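Local coordinates for fibronectin-binding protein (Streptococcus pyogenes, PDB 5A0L) that acts as a surface adhesin that binds fibronectin and attaches covalently to its host through an internal thioester in its N-terminal domain, at residues I99-V102 with I103-Y107; N129-W132 with Y133-S137. All blocks are in the same frame, centred on the assembly; numbering follows the deposited sequence. Where two conformers were deposited one is given.

Interaction 1: residues I99-V102 with I103-Y107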
loop_
_atom_site.group_PDB
_atom_site.type_symbol
_atom_site.label_atom_id
_atom_site.label_comp_id
_atom_site.label_asym_id
_atom_site.label_seq_id
_atom_site.Cartn_x
_atom_site.Cartn_y
_atom_site.Cartn_z
ATOM N N ILE A 99 0.133 -10.915 2.116
ATOM C CA ILE A 99 -0.210 -9.509 2.070
ATOM C C ILE A 99 -0.439 -8.964 3.490
ATOM O O ILE A 99 0.043 -7.840 3.788
ATOM C CB ILE A 99 -1.402 -9.285 1.137
ATOM C CG1 ILE A 99 -0.941 -9.494 -0.333
ATOM C CG2 ILE A 99 -2.034 -7.906 1.329
ATOM C CD1 ILE A 99 -2.025 -9.623 -1.349
ATOM N N LEU A 100 -1.158 -9.708 4.331
ATOM C CA LEU A 100 -1.369 -9.229 5.697
ATOM C C LEU A 100 -0.054 -8.981 6.433
ATOM O O LEU A 100 0.096 -7.987 7.139
ATOM C CB LEU A 100 -2.240 -10.188 6.484
ATOM C CG LEU A 100 -3.670 -10.404 6.069
ATOM C CD1 LEU A 100 -4.340 -11.445 6.928
ATOM C CD2 LEU A 100 -4.452 -9.141 6.079
ATOM N N ASN A 101 0.906 -9.909 6.272
ATOM C CA ASN A 101 2.158 -9.765 6.963
ATOM C C ASN A 101 3.001 -8.626 6.409
ATOM O O ASN A 101 3.715 -7.957 7.177
ATOM C CB ASN A 101 2.912 -11.089 7.038
ATOM C CG ASN A 101 2.408 -11.979 8.156
ATOM O OD1 ASN A 101 2.906 -11.902 9.294
ATOM N ND2 ASN A 101 1.409 -12.810 7.869
ATOM N N VAL A 102 2.944 -8.369 5.102
ATOM C CA VAL A 102 3.600 -7.187 4.561
ATOM C C VAL A 102 3.077 -5.897 5.203
ATOM O O VAL A 102 3.838 -5.049 5.682
ATOM C CB VAL A 102 3.456 -7.102 3.029
ATOM C CG1 VAL A 102 3.842 -5.727 2.505
ATOM C CG2 VAL A 102 4.294 -8.186 2.377
ATOM N N ILE A 103 1.753 -5.760 5.243
ATOM C CA ILE A 103 1.165 -4.525 5.764
ATOM C C ILE A 103 1.482 -4.386 7.264
ATOM O O ILE A 103 1.809 -3.281 7.718
ATOM C CB ILE A 103 -0.346 -4.462 5.475
ATOM C CG1 ILE A 103 -0.623 -4.331 3.970
ATOM C CG2 ILE A 103 -1.023 -3.380 6.255
ATOM C CD1 ILE A 103 -0.207 -3.030 3.378
ATOM N N TYR A 104 1.352 -5.469 8.029
ATOM C CA TYR A 104 1.564 -5.385 9.459
ATOM C C TYR A 104 3.007 -4.961 9.795
ATOM O O TYR A 104 3.250 -4.306 10.825
ATOM C CB TYR A 104 1.221 -6.738 10.104
ATOM C CG TYR A 104 1.151 -6.693 11.606
ATOM C CD1 TYR A 104 0.283 -5.807 12.259
ATOM C CD2 TYR A 104 1.915 -7.580 12.397
ATOM C CE1 TYR A 104 0.241 -5.740 13.650
ATOM C CE2 TYR A 104 1.837 -7.533 13.786
ATOM C CZ TYR A 104 0.984 -6.641 14.405
ATOM O OH TYR A 104 0.930 -6.523 15.793
ATOM N N ASN A 105 3.941 -5.331 8.923
ATOM C CA ASN A 105 5.342 -5.015 9.096
ATOM C C ASN A 105 5.813 -3.713 8.458
ATOM O O ASN A 105 6.914 -3.242 8.742
ATOM C CB ASN A 105 6.203 -6.184 8.660
ATOM C CG ASN A 105 6.200 -7.247 9.697
ATOM O OD1 ASN A 105 6.877 -7.086 10.731
ATOM N ND2 ASN A 105 5.366 -8.289 9.547
ATOM N N GLY A 106 4.982 -3.155 7.578
ATOM C CA GLY A 106 5.292 -1.935 6.845
ATOM C C GLY A 106 4.680 -0.710 7.512
ATOM O O GLY A 106 4.335 -0.706 8.689
ATOM N N TYR A 107 4.570 0.364 6.739
ATOM C CA TYR A 107 4.052 1.638 7.278
ATOM C C TYR A 107 2.531 1.554 7.357
ATOM O O TYR A 107 1.887 1.168 6.362
ATOM C CB TYR A 107 4.474 2.774 6.393
ATOM C CG TYR A 107 4.044 4.124 6.889
ATOM C CD1 TYR A 107 4.810 4.838 7.804
ATOM C CD2 TYR A 107 2.849 4.678 6.472
ATOM C CE1 TYR A 107 4.396 6.070 8.257
ATOM C CE2 TYR A 107 2.442 5.910 6.910
ATOM C CZ TYR A 107 3.217 6.622 7.798
ATOM O OH TYR A 107 2.819 7.861 8.236
HETATM O O HOH W 1 4.388 -10.225 11.470
#
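Asn105 folds back over the last turn of helix 92-105 and grips Asn101 O twice. Asn105 ND2 donates to Asn101 O at 2.9 Å, with the acceptor close to the plane of the Asn105 amide, and Asn105 N donates to the same Asn101 O at 3.2 Å with a more bent geometry. The two donors come from opposite faces of the Asn101 carbonyl plane, which lets one oxygen hold both. With CG anti to its own carbonyl carbon (chi1 -77°), the Asn105 amide is swung back along the helix to Asn101. Its OD1 is taken by Asn112 beyond the helix, so the flip of the amide is fixed from both ends.

The close-packed side has Ile103 against Ile99 O. Ile103 N donates almost straight (N-H...O 166°) to Ile99 O at 3.1 Å, and Ile103 CG1 lies 3.6 Å from the same Ile99 O. The aliphatic surface here is turned outward from the turn: the methyl groups of Val102 lead off to helix 120-135, while Ile103 packs on Tyr48 of strand 45-49.

The looser side is polar and holds a water. Water 1 accepts from Asn105 ND2 at 2.9 Å and donates to Asn101 OD1 at 3.1 Å, bridging amides whose direct OD1 to ND2 separation is 4.4 Å. It also sits at the edge of the partly exposed Tyr104 ring, in its plane, and Asn101 ND2 is bonded to Lys97 O.

At Gly106 the backbone leaves helical angles, and Gly106 N bonds Ile103 O three residues back and Val102 O only weakly. What results is the C-terminal end of an alpha helix at which an asparagine side chain reinforces the i to i+4 backbone bond, within the helical part of the thioester domain.

Interaction 2: residues N129-W132 with Y133-S137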
loop_
_atom_site.group_PDB
_atom_site.type_symbol
_atom_site.label_atom_id
_atom_site.label_comp_id
_atom_site.label_asym_id
_atom_site.label_seq_id
_atom_site.Cartn_x
_atom_site.Cartn_y
_atom_site.Cartn_z
ATOM N N ASN A 129 6.145 -0.877 -2.661
ATOM C CA ASN A 129 6.866 -1.799 -3.518
ATOM C C ASN A 129 6.680 -3.252 -3.075
ATOM O O ASN A 129 6.546 -4.139 -3.936
ATOM C CB ASN A 129 8.348 -1.436 -3.588
ATOM C CG ASN A 129 8.631 -0.405 -4.647
ATOM O OD1 ASN A 129 8.814 -0.755 -5.806
ATOM N ND2 ASN A 129 8.601 0.862 -4.294
ATOM N N ALA A 130 6.634 -3.515 -1.766
ATOM C CA ALA A 130 6.392 -4.856 -1.291
ATOM C C ALA A 130 4.997 -5.319 -1.656
ATOM O O ALA A 130 4.773 -6.512 -1.969
ATOM C CB ALA A 130 6.630 -4.934 0.211
ATOM N N ILE A 131 4.024 -4.417 -1.626
ATOM C CA ILE A 131 2.664 -4.794 -2.033
ATOM C C ILE A 131 2.624 -5.173 -3.521
ATOM O O ILE A 131 2.027 -6.186 -3.893
ATOM C CB ILE A 131 1.630 -3.689 -1.676
ATOM C CG1 ILE A 131 1.444 -3.643 -0.146
ATOM C CG2 ILE A 131 0.296 -3.894 -2.404
ATOM C CD1 ILE A 131 0.930 -4.921 0.470
ATOM N N TRP A 132 3.282 -4.399 -4.365
ATOM C CA TRP A 132 3.305 -4.682 -5.795
ATOM C C TRP A 132 4.026 -5.985 -6.112
ATOM O O TRP A 132 3.693 -6.641 -7.120
ATOM C CB TRP A 132 3.917 -3.514 -6.545
ATOM C CG TRP A 132 3.048 -2.300 -6.661
ATOM C CD1 TRP A 132 1.695 -2.257 -6.680
ATOM C CD2 TRP A 132 3.494 -0.958 -6.849
ATOM N NE1 TRP A 132 1.243 -0.966 -6.869
ATOM C CE2 TRP A 132 2.336 -0.151 -6.964
ATOM C CE3 TRP A 132 4.747 -0.348 -6.901
ATOM C CZ2 TRP A 132 2.413 1.228 -7.179
ATOM C CZ3 TRP A 132 4.817 1.018 -7.104
ATOM C CH2 TRP A 132 3.656 1.783 -7.229
ATOM N N TYR A 133 4.983 -6.387 -5.291
ATOM C CA TYR A 133 5.600 -7.712 -5.441
ATOM C C TYR A 133 4.508 -8.788 -5.417
ATOM O O TYR A 133 4.592 -9.782 -6.179
ATOM C CB TYR A 133 6.614 -7.917 -4.307
ATOM C CG TYR A 133 7.328 -9.240 -4.329
ATOM C CD1 TYR A 133 8.431 -9.434 -5.158
ATOM C CD2 TYR A 133 6.950 -10.281 -3.478
ATOM C CE1 TYR A 133 9.121 -10.659 -5.139
ATOM C CE2 TYR A 133 7.625 -11.494 -3.459
ATOM C CZ TYR A 133 8.702 -11.675 -4.302
ATOM O OH TYR A 133 9.368 -12.881 -4.283
ATOM N N TYR A 134 3.495 -8.608 -4.599
ATOM C CA TYR A 134 2.412 -9.582 -4.491
ATOM C C TYR A 134 1.217 -9.299 -5.387
ATOM O O TYR A 134 0.571 -10.242 -5.847
ATOM C CB TYR A 134 1.974 -9.751 -3.034
ATOM C CG TYR A 134 2.972 -10.503 -2.181
ATOM C CD1 TYR A 134 3.201 -11.875 -2.380
ATOM C CD2 TYR A 134 3.740 -9.858 -1.216
ATOM C CE1 TYR A 134 4.148 -12.556 -1.655
ATOM C CE2 TYR A 134 4.670 -10.570 -0.443
ATOM C CZ TYR A 134 4.884 -11.912 -0.684
ATOM O OH TYR A 134 5.780 -12.633 0.041
ATOM N N SER A 135 0.838 -8.043 -5.604
ATOM C CA SER A 135 -0.362 -7.730 -6.388
ATOM C C SER A 135 -0.122 -7.836 -7.897
ATOM O O SER A 135 -1.072 -8.159 -8.651
ATOM C CB SER A 135 -0.885 -6.312 -6.077
ATOM O OG SER A 135 0.036 -5.301 -6.434
ATOM N N ASP A 136 1.084 -7.497 -8.329
ATOM C CA ASP A 136 1.443 -7.398 -9.739
ATOM C C ASP A 136 2.635 -8.259 -10.125
ATOM O O ASP A 136 3.120 -8.181 -11.244
ATOM C CB ASP A 136 1.654 -5.912 -10.118
ATOM C CG ASP A 136 0.355 -5.152 -10.133
ATOM O OD1 ASP A 136 -0.347 -5.227 -11.182
ATOM O OD2 ASP A 136 -0.025 -4.524 -9.125
ATOM N N SER A 137 3.084 -9.097 -9.178
ATOM C CA SER A 137 4.253 -9.934 -9.434
ATOM C C SER A 137 5.427 -9.094 -9.922
ATOM O O SER A 137 6.210 -9.518 -10.746
ATOM C CB SER A 137 3.930 -11.101 -10.372
ATOM O OG SER A 137 2.915 -11.908 -9.810
#
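Asn129 O, Ile131 O and Trp132 O receive the backbone N-H groups of the closing turn of helix 120-135. Tyr133 N reaches Asn129 O at 3.1 Å and Asp136 N reaches Trp132 O at 3.0 Å, both i to i+4. Ile131 O is shared: Ser135 N approaches in the carbonyl plane at 2.8 Å, whereas Tyr134 N donates from 57° above that plane, an i to i+3 bond that marks local tightening. Asp136 then leaves helical angles, and Ser137 takes left-handed backbone angles, turning the chain away.

Among the side chains, Ser135 OG lies between its backbone N and carbonyl carbon (chi1 63°), which directs it back over the preceding turn. There Ser135 OG meets the edge of the Trp132 indole, in the ring plane and 3.5 Å from Trp132 CD1. Ser135 OG also donates to Asp136 OD2 at 2.8 Å, from the anti side and tilted well out of the carboxylate plane. Trp132 and Asp136 run side by side with indole and carboxylate 76° apart, Asp136 OD2 lying 3.8 Å from Trp132 CD1. Since Leu52 N also donates to OD2, the carboxylate ties the helix end to the loop after strand 45-49, and Trp132 packs on the same loop.

One turn back, Ala130 O lies 3.6 Å from Tyr134 CD2. Tyr133, its CG anti to the backbone N, sets CD2 3.7 Å above the Tyr134 ring, over its centre, and makes a cation-pi contact with Arg86.

Residues 129-132 are the last four positions of the TQxAxW motif of thioester domains, which sits one turn before the C-terminal end of helix 120-135, with Ser135 and Asp136 hydrogen-bonded where the helix ends.

How the interactions relate
Interactions 1 and 2 each close a helix, 92-105 and 120-135, which are consecutive in the chain and pack together. Val102 CG1 lies 3.6 Å from Ile131 CD1, and Ile103 CD1 lies 3.7 Å from that same methyl; Val102 also meets Ala130 and, through CG2, the Tyr134 ring. The contacts between the two are packing contacts, mostly between aliphatic groups, with the Tyr134 ring at one side. Interaction 1 is the more buried and relies on an asparagine amide and a bridging water at its helix end. Interaction 2 is only partly buried, with aromatic rings and an acidic group. Both ends are anchored near strand 45-49, interaction 1 on the strand itself through Ile103 and Tyr107, interaction 2 on what follows it.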